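Local coordinates for extracellular solute-binding protein (Bordetella parapertussis, PDB 3PU5) that probably binds a small solute, perhaps a polyamine, outside the cytoplasm as the receptor component of a bacterial uptake system, at residues Y108-V113 with A237-P242. Sequence-based numbering, arbitrary orientation.
Sequences YDYSSV and AVSSGP
Ser112 OG and Ser239 OG lie 2.7 Å apart in a hydrogen bond that either hydroxyl could donate. The two serines form a non-hydrogen-bonded antiparallel pair, and each hydroxyl turns to the side of its own backbone N, opposite the carbonyl carbon (chi1 -56° in both), which brings the two together on one face of the sheet. The same Ser112 OG lies at the edge of the Tyr110 ring, in its plane, while Tyr110 OH bonds to Pro295 O.

The pairs on either side exchange backbone bonds in both directions. Ser111 N reaches Ser240 O at 2.9 Å, and Ser240 N reaches Ser111 O. Val113 N bonds to Val238 O (2.8 Å), returned by Val238 N to Val113 O.

Beyond Ser240 the regular pairing gives way. Gly241 CA sits 3.3 Å from Asp109 O in a CA-H...O contact nearly linear at the hydrogen (167°). A backbone bond resumes from Tyr108 N to Pro242 O (3.0 Å). Pro242 CG stands over one face of the Tyr108 ring, 3.9 Å from its centroid, a CH-pi contact. Both carboxylate oxygens of Asp109 lie against the same proline, OD1 3.3 Å from Pro242 CD and OD2 3.3 Å from Pro242 CG.

Phe17 of helix 15-33 touches Tyr108, Asp109 and Pro242. At the other end, helix 156-167 touches Val113 and Val238, and Trp213 of strand 209-213 packs along the face carrying Ser111 and Val113. The centre of the contact lies about 3 Å from the centre of the chain, consistent with the interdomain connections of periplasmic-binding-protein folds.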
loop_
_atom_site.group_PDB
_atom_site.type_symbol
_atom_site.label_atom_id
_atom_site.label_comp_id
_atom_site.label_asym_id
_atom_site.label_seq_id
_atom_site.Cartn_x
_atom_site.Cartn_y
_atom_site.Cartn_z
ATOM N N TYR A 108 4.170 -1.468 7.522
ATOM C CA TYR A 108 5.629 -1.351 7.570
ATOM C C TYR A 108 6.250 -0.795 6.290
ATOM O O TYR A 108 7.470 -0.706 6.175
ATOM C CB TYR A 108 6.315 -2.650 8.028
ATOM C CG TYR A 108 6.211 -3.878 7.131
ATOM C CD1 TYR A 108 7.251 -4.220 6.258
ATOM C CD2 TYR A 108 5.125 -4.749 7.228
ATOM C CE1 TYR A 108 7.187 -5.385 5.474
ATOM C CE2 TYR A 108 5.049 -5.908 6.447
ATOM C CZ TYR A 108 6.080 -6.217 5.578
ATOM O OH TYR A 108 6.002 -7.363 4.819
ATOM N N ASP A 109 5.391 -0.441 5.337
ATOM C CA ASP A 109 5.747 0.467 4.247
ATOM C C ASP A 109 4.435 0.981 3.656
ATOM O O ASP A 109 3.367 0.466 3.976
ATOM C CB ASP A 109 6.647 -0.214 3.186
ATOM C CG ASP A 109 5.901 -1.232 2.319
ATOM O OD1 ASP A 109 4.976 -0.829 1.587
ATOM O OD2 ASP A 109 6.257 -2.432 2.344
ATOM N N TYR A 110 4.498 2.014 2.830
ATOM C CA TYR A 110 3.304 2.412 2.091
ATOM C C TYR A 110 3.642 2.700 0.622
ATOM O O TYR A 110 4.675 3.296 0.317
ATOM C CB TYR A 110 2.543 3.572 2.788
ATOM C CG TYR A 110 3.271 4.902 2.840
ATOM C CD1 TYR A 110 3.203 5.789 1.778
ATOM C CD2 TYR A 110 4.019 5.276 3.962
ATOM C CE1 TYR A 110 3.862 7.001 1.817
ATOM C CE2 TYR A 110 4.690 6.491 4.002
ATOM C CZ TYR A 110 4.611 7.344 2.926
ATOM O OH TYR A 110 5.270 8.553 2.942
ATOM N N SER A 111 2.802 2.204 -0.279
ATOM C CA SER A 111 2.861 2.606 -1.685
ATOM C C SER A 111 1.624 3.438 -1.969
ATOM O O SER A 111 0.569 3.196 -1.373
ATOM C CB SER A 111 2.940 1.394 -2.622
ATOM O OG SER A 111 1.756 0.624 -2.565
ATOM N N SER A 112 1.752 4.425 -2.858
ATOM C CA SER A 112 0.741 5.473 -2.985
ATOM C C SER A 112 0.163 5.603 -4.385
ATOM O O SER A 112 0.906 5.770 -5.357
ATOM C CB SER A 112 1.331 6.832 -2.582
ATOM O OG SER A 112 1.863 6.775 -1.281
ATOM N N VAL A 113 -1.162 5.549 -4.480
ATOM C CA VAL A 113 -1.835 5.816 -5.739
ATOM C C VAL A 113 -2.011 7.318 -5.930
ATOM O O VAL A 113 -2.619 8.001 -5.095
ATOM C CB VAL A 113 -3.202 5.119 -5.833
ATOM C CG1 VAL A 113 -3.850 5.414 -7.193
ATOM C CG2 VAL A 113 -3.039 3.612 -5.637
ATOM N N ALA A 237 -2.425 11.575 -1.879
ATOM C CA ALA A 237 -2.392 10.262 -2.516
ATOM C C ALA A 237 -3.047 9.221 -1.590
ATOM O O ALA A 237 -3.109 9.402 -0.370
ATOM C CB ALA A 237 -0.967 9.871 -2.869
ATOM N N VAL A 238 -3.557 8.147 -2.179
ATOM C CA VAL A 238 -4.237 7.105 -1.421
ATOM C C VAL A 238 -3.293 5.934 -1.297
ATOM O O VAL A 238 -2.926 5.321 -2.299
ATOM C CB VAL A 238 -5.478 6.620 -2.144
ATOM C CG1 VAL A 238 -6.347 5.805 -1.195
ATOM C CG2 VAL A 238 -6.221 7.799 -2.708
ATOM N N SER A 239 -2.919 5.622 -0.062
ATOM C CA SER A 239 -1.798 4.741 0.181
ATOM C C SER A 239 -2.205 3.504 0.935
ATOM O O SER A 239 -3.137 3.523 1.737
ATOM C CB SER A 239 -0.720 5.486 0.951
ATOM O OG SER A 239 -0.339 6.653 0.245
ATOM N N SER A 240 -1.498 2.419 0.655
ATOM C CA SER A 240 -1.758 1.158 1.311
ATOM C C SER A 240 -0.415 0.483 1.525
ATOM O O SER A 240 0.589 0.845 0.902
ATOM C CB SER A 240 -2.656 0.280 0.438
ATOM O OG SER A 240 -3.890 0.917 0.153
ATOM N N GLY A 241 -0.391 -0.519 2.387
ATOM C CA GLY A 241 0.844 -1.230 2.628
ATOM C C GLY A 241 0.615 -2.493 3.422
ATOM O O GLY A 241 -0.464 -2.701 3.977
ATOM N N PRO A 242 1.647 -3.341 3.488
ATOM C CA PRO A 242 1.562 -4.597 4.237
ATOM C C PRO A 242 1.637 -4.317 5.735
ATOM O O PRO A 242 2.157 -3.283 6.154
ATOM C CB PRO A 242 2.787 -5.380 3.755
ATOM C CG PRO A 242 3.789 -4.322 3.333
ATOM C CD PRO A 242 2.965 -3.132 2.855
#